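PDB 1RCU: TIGR00725 family protein from Thermotoga maritima, which is of unknown function but belongs to the SLOG superfamily of Rossmann-like proteins, whose members probably bind nucleotides or related ligands. Local coordinates for residues A[116-129]-A[141-155]. Numbering follows the deposited sequence.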
loop_
_atom_site.group_PDB
_atom_site.type_symbol
_atom_site.label_atom_id
_atom_site.label_comp_id
_atom_site.label_asym_id
_atom_site.label_seq_id
_atom_site.Cartn_x
_atom_site.Cartn_y
_atom_site.Cartn_z
ATOM N N LEU A 116 9.176 -7.421 -5.668
ATOM C CA LEU A 116 9.345 -8.860 -5.507
ATOM C C LEU A 116 8.258 -9.694 -6.192
ATOM O O LEU A 116 8.500 -10.846 -6.544
ATOM C CB LEU A 116 9.399 -9.225 -4.027
ATOM C CG LEU A 116 10.697 -8.833 -3.327
ATOM C CD1 LEU A 116 10.510 -8.998 -1.817
ATOM C CD2 LEU A 116 11.864 -9.684 -3.863
ATOM N N ARG A 117 7.072 -9.117 -6.370
ATOM C CA ARG A 117 5.974 -9.825 -7.015
ATOM C C ARG A 117 6.304 -10.034 -8.477
ATOM O O ARG A 117 5.703 -10.865 -9.144
ATOM C CB ARG A 117 4.679 -9.011 -6.919
ATOM C CG ARG A 117 4.199 -8.688 -5.510
ATOM C CD ARG A 117 3.719 -9.943 -4.806
ATOM N NE ARG A 117 3.156 -9.667 -3.492
ATOM C CZ ARG A 117 2.640 -10.614 -2.708
ATOM N NH1 ARG A 117 2.620 -11.883 -3.115
ATOM N NH2 ARG A 117 2.165 -10.315 -1.507
ATOM N N ASN A 118 7.258 -9.267 -8.979
ATOM C CA ASN A 118 7.628 -9.377 -10.376
ATOM C C ASN A 118 8.835 -10.267 -10.603
ATOM O O ASN A 118 9.525 -10.132 -11.604
ATOM C CB ASN A 118 7.894 -7.991 -10.963
ATOM C CG ASN A 118 6.627 -7.183 -11.126
ATOM O OD1 ASN A 118 5.886 -7.353 -12.101
ATOM N ND2 ASN A 118 6.354 -6.306 -10.160
ATOM N N ALA A 119 9.076 -11.199 -9.690
ATOM C CA ALA A 119 10.231 -12.063 -9.835
ATOM C C ALA A 119 9.967 -13.550 -9.921
ATOM O O ALA A 119 9.105 -14.089 -9.226
ATOM C CB ALA A 119 11.229 -11.797 -8.687
ATOM N N ASP A 120 10.733 -14.209 -10.783
ATOM C CA ASP A 120 10.682 -15.657 -10.897
ATOM C C ASP A 120 11.899 -16.088 -10.097
ATOM O O ASP A 120 11.999 -17.234 -9.644
ATOM C CB ASP A 120 10.852 -16.121 -12.334
ATOM C CG ASP A 120 9.637 -15.816 -13.185
ATOM O OD1 ASP A 120 8.511 -16.101 -12.719
ATOM O OD2 ASP A 120 9.798 -15.306 -14.318
ATOM N N VAL A 121 12.831 -15.149 -9.950
ATOM C CA VAL A 121 14.054 -15.379 -9.206
ATOM C C VAL A 121 14.715 -14.049 -8.858
ATOM O O VAL A 121 14.635 -13.090 -9.626
ATOM C CB VAL A 121 15.054 -16.258 -10.006
ATOM C CG1 VAL A 121 15.528 -15.532 -11.238
ATOM C CG2 VAL A 121 16.230 -16.639 -9.116
ATOM N N VAL A 122 15.337 -13.996 -7.683
ATOM C CA VAL A 122 16.010 -12.789 -7.211
ATOM C C VAL A 122 17.524 -12.985 -7.078
ATOM O O VAL A 122 17.980 -13.990 -6.523
ATOM C CB VAL A 122 15.472 -12.368 -5.824
ATOM C CG1 VAL A 122 16.220 -11.132 -5.313
ATOM C CG2 VAL A 122 13.980 -12.108 -5.917
ATOM N N VAL A 123 18.296 -12.036 -7.606
ATOM C CA VAL A 123 19.754 -12.075 -7.532
ATOM C C VAL A 123 20.154 -10.887 -6.669
ATOM O O VAL A 123 19.723 -9.765 -6.907
ATOM C CB VAL A 123 20.384 -11.935 -8.924
ATOM C CG1 VAL A 123 21.910 -11.971 -8.816
ATOM C CG2 VAL A 123 19.895 -13.057 -9.812
ATOM N N SER A 124 20.997 -11.149 -5.682
ATOM C CA SER A 124 21.427 -10.154 -4.709
ATOM C C SER A 124 22.908 -9.782 -4.795
ATOM O O SER A 124 23.760 -10.651 -4.928
ATOM C CB SER A 124 21.113 -10.726 -3.327
ATOM O OG SER A 124 21.334 -9.774 -2.317
ATOM N N ILE A 125 23.209 -8.491 -4.697
ATOM C CA ILE A 125 24.591 -7.994 -4.744
ATOM C C ILE A 125 24.809 -6.939 -3.653
ATOM O O ILE A 125 24.140 -5.895 -3.640
ATOM C CB ILE A 125 24.924 -7.343 -6.113
ATOM C CG1 ILE A 125 24.877 -8.395 -7.216
ATOM C CG2 ILE A 125 26.305 -6.706 -6.065
ATOM C CD1 ILE A 125 25.048 -7.804 -8.593
ATOM N N GLY A 126 25.741 -7.219 -2.743
ATOM C CA GLY A 126 26.041 -6.294 -1.663
ATOM C C GLY A 126 24.803 -5.943 -0.887
ATOM O O GLY A 126 24.082 -6.839 -0.444
ATOM N N GLY A 127 24.569 -4.647 -0.710
ATOM C CA GLY A 127 23.362 -4.195 -0.042
ATOM C C GLY A 127 23.339 -3.927 1.451
ATOM O O GLY A 127 24.020 -4.581 2.255
ATOM N N GLU A 128 22.533 -2.930 1.805
ATOM C CA GLU A 128 22.332 -2.553 3.188
ATOM C C GLU A 128 20.957 -3.072 3.620
ATOM O O GLU A 128 20.418 -4.010 3.024
ATOM C CB GLU A 128 22.435 -1.029 3.363
ATOM C CG GLU A 128 23.838 -0.430 3.124
ATOM C CD GLU A 128 24.928 -1.024 4.022
ATOM O OE1 GLU A 128 24.617 -1.555 5.115
ATOM O OE2 GLU A 128 26.113 -0.941 3.644
ATOM N N ILE A 129 20.385 -2.462 4.647
ATOM C CA ILE A 129 19.117 -2.949 5.174
ATOM C C ILE A 129 18.020 -3.205 4.134
ATOM O O ILE A 129 17.304 -4.207 4.205
ATOM C CB ILE A 129 18.600 -2.033 6.307
ATOM C CG1 ILE A 129 17.595 -2.810 7.144
ATOM C CG2 ILE A 129 17.984 -0.771 5.755
ATOM C CD1 ILE A 129 18.229 -3.976 7.908
ATOM N N LEU A 141 7.886 -14.999 0.172
ATOM C CA LEU A 141 6.976 -15.071 -0.975
ATOM C C LEU A 141 7.210 -16.305 -1.878
ATOM O O LEU A 141 6.511 -16.499 -2.867
ATOM C CB LEU A 141 7.095 -13.784 -1.821
ATOM C CG LEU A 141 6.757 -12.413 -1.200
ATOM C CD1 LEU A 141 6.886 -11.301 -2.267
ATOM C CD2 LEU A 141 5.336 -12.432 -0.642
ATOM N N GLY A 142 8.201 -17.123 -1.545
ATOM C CA GLY A 142 8.473 -18.301 -2.348
ATOM C C GLY A 142 9.307 -18.057 -3.601
ATOM O O GLY A 142 9.276 -18.844 -4.554
ATOM N N LYS A 143 10.070 -16.973 -3.600
ATOM C CA LYS A 143 10.900 -16.634 -4.746
ATOM C C LYS A 143 12.317 -17.096 -4.505
ATOM O O LYS A 143 12.935 -16.727 -3.512
ATOM C CB LYS A 143 10.922 -15.119 -4.955
ATOM C CG LYS A 143 9.546 -14.478 -4.991
ATOM C CD LYS A 143 8.773 -14.955 -6.198
ATOM C CE LYS A 143 7.567 -14.074 -6.462
ATOM N NZ LYS A 143 6.877 -14.520 -7.696
ATOM N N PRO A 144 12.851 -17.937 -5.396
ATOM C CA PRO A 144 14.226 -18.385 -5.187
ATOM C C PRO A 144 15.157 -17.190 -5.269
ATOM O O PRO A 144 14.988 -16.298 -6.104
ATOM C CB PRO A 144 14.448 -19.386 -6.319
ATOM C CG PRO A 144 13.483 -18.917 -7.373
ATOM C CD PRO A 144 12.257 -18.579 -6.573
ATOM N N VAL A 145 16.135 -17.191 -4.379
ATOM C CA VAL A 145 17.121 -16.140 -4.279
ATOM C C VAL A 145 18.501 -16.720 -4.573
ATOM O O VAL A 145 18.842 -17.829 -4.132
ATOM C CB VAL A 145 17.160 -15.527 -2.832
ATOM C CG1 VAL A 145 18.289 -14.502 -2.731
ATOM C CG2 VAL A 145 15.812 -14.881 -2.482
ATOM N N ILE A 146 19.285 -15.968 -5.334
ATOM C CA ILE A 146 20.643 -16.363 -5.632
ATOM C C ILE A 146 21.530 -15.248 -5.096
ATOM O O ILE A 146 21.460 -14.115 -5.566
ATOM C CB ILE A 146 20.878 -16.523 -7.138
ATOM C CG1 ILE A 146 19.950 -17.616 -7.680
ATOM C CG2 ILE A 146 22.370 -16.859 -7.402
ATOM C CD1 ILE A 146 19.936 -17.709 -9.191
ATOM N N LEU A 147 22.340 -15.565 -4.091
ATOM C CA LEU A 147 23.236 -14.576 -3.498
ATOM C C LEU A 147 24.510 -14.608 -4.314
ATOM O O LEU A 147 25.069 -15.686 -4.564
ATOM C CB LEU A 147 23.576 -14.935 -2.035
ATOM C CG LEU A 147 22.471 -15.275 -1.016
ATOM C CD1 LEU A 147 23.085 -15.692 0.323
ATOM C CD2 LEU A 147 21.549 -14.072 -0.810
ATOM N N LEU A 148 24.964 -13.444 -4.759
ATOM C CA LEU A 148 26.200 -13.385 -5.527
ATOM C C LEU A 148 27.259 -13.064 -4.475
ATOM O O LEU A 148 27.481 -11.908 -4.131
ATOM C CB LEU A 148 26.111 -12.286 -6.592
ATOM C CG LEU A 148 27.154 -12.358 -7.708
ATOM C CD1 LEU A 148 27.174 -13.751 -8.365
ATOM C CD2 LEU A 148 26.838 -11.299 -8.735
ATOM N N ARG A 149 27.872 -14.112 -3.943
ATOM C CA ARG A 149 28.876 -13.998 -2.890
ATOM C C ARG A 149 30.131 -13.219 -3.246
ATOM O O ARG A 149 30.474 -13.056 -4.413
ATOM C CB ARG A 149 29.257 -15.403 -2.424
ATOM C CG ARG A 149 28.041 -16.238 -2.153
ATOM C CD ARG A 149 27.264 -15.710 -0.976
ATOM N NE ARG A 149 27.608 -16.511 0.186
ATOM C CZ ARG A 149 28.656 -16.287 0.963
ATOM N NH1 ARG A 149 29.467 -15.270 0.726
ATOM N NH2 ARG A 149 28.905 -17.123 1.941
ATOM N N GLY A 150 30.817 -12.748 -2.211
ATOM C CA GLY A 150 32.035 -11.997 -2.419
ATOM C C GLY A 150 31.744 -10.536 -2.658
ATOM O O GLY A 150 32.651 -9.716 -2.642
ATOM N N THR A 151 30.475 -10.193 -2.852
ATOM C CA THR A 151 30.082 -8.812 -3.119
ATOM C C THR A 151 29.783 -8.021 -1.848
ATOM O O THR A 151 29.337 -6.872 -1.907
ATOM C CB THR A 151 28.849 -8.767 -4.038
ATOM O OG1 THR A 151 27.730 -9.383 -3.378
ATOM C CG2 THR A 151 29.143 -9.502 -5.346
ATOM N N GLY A 152 30.014 -8.652 -0.700
ATOM C CA GLY A 152 29.803 -7.995 0.576
ATOM C C GLY A 152 28.388 -7.608 0.989
ATOM O O GLY A 152 27.395 -8.074 0.408
ATOM N N GLY A 153 28.310 -6.753 2.016
ATOM C CA GLY A 153 27.039 -6.278 2.536
ATOM C C GLY A 153 26.194 -7.397 3.114
ATOM O O GLY A 153 26.724 -8.333 3.701
ATOM N N TRP A 154 24.880 -7.316 2.944
ATOM C CA TRP A 154 24.007 -8.354 3.459
ATOM C C TRP A 154 23.994 -9.625 2.613
ATOM O O TRP A 154 23.576 -10.690 3.088
ATOM C CB TRP A 154 22.591 -7.807 3.602
ATOM C CG TRP A 154 22.306 -7.268 4.952
ATOM C CD1 TRP A 154 22.264 -5.961 5.321
ATOM C CD2 TRP A 154 22.008 -8.027 6.114
ATOM N NE1 TRP A 154 21.948 -5.850 6.650
ATOM C CE2 TRP A 154 21.783 -7.111 7.164
ATOM C CE3 TRP A 154 21.905 -9.402 6.376
ATOM C CZ2 TRP A 154 21.459 -7.528 8.468
ATOM C CZ3 TRP A 154 21.588 -9.816 7.666
ATOM C CH2 TRP A 154 21.366 -8.880 8.695
ATOM N N THR A 155 24.457 -9.529 1.366
ATOM C CA THR A 155 24.460 -10.703 0.499
ATOM C C THR A 155 25.380 -11.751 1.099
ATOM O O THR A 155 25.090 -12.943 1.061
ATOM C CB THR A 155 24.901 -10.348 -0.934
ATOM O OG1 THR A 155 23.994 -9.378 -1.480
ATOM C CG2 THR A 155 24.884 -11.575 -1.828
#
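Ser124 and Thr155 meet hydroxyl to hydroxyl where a strand end faces the start of a helix. Ser124 OG donates to Thr155 OG1 over 2.8 Å, and Thr155 OG1 in turn donates to Gly126 O at 2.7 Å, so the two hydroxyls form a short chain of hydrogen bonds ending on a buried carbonyl. Thr155 N reaches the same oxygen, which therefore accepts twice. With OG1 anti to the carbonyl carbon (chi1 -60°), Thr155 turns its methyl over Ser124 O. Thr151 works from the neighbouring turn: its OG1 takes the Gly126 N-H at 3.0 Å while donating to Leu148 O, tying the Leu148–Thr151 type II turn to the strand end. Glycine suits position 126, where phi is positive and a side chain would press on Thr151 O.

Strands 121-125 and 145-148 are the parallel pair of a beta-alpha-beta unit, joined by helix 129-140 within a Rossmann-like sheet. Four backbone bonds, from Val122 N–Pro144 O to Leu148 N–Ser124 O, hold them together. Mostly beta-branched and other aliphatic side chains line both faces, as suits a buried parallel sheet: Val122 and Val145 share a face with Ser124, and there Val145 and Ser124 touch helix 129-140, while on the other the side chains of Ile146 and Val121 cross obliquely, Ile146 CD1 lying 3.9 Å from Val121 CG2, under helix 182-190. Farther along, Ile125 and Leu148 run side by side.

At the opposite end, Lys143 bends at chi2 (-66°) and brings NZ to Ala119 O, 2.7 Å away and nearly in line with the C=O, its aliphatic part passing Leu116 O. Leu141 splits its methyls: CD1 packs on Leu116 CB, and CD2 sits 3.5 Å above the Arg117 guanidinium plane, toward its rim. That guanidinium also forms a salt bridge to Asp107 of a second subunit; the indole N-H of Trp154 donates to Leu168 O of that same subunit.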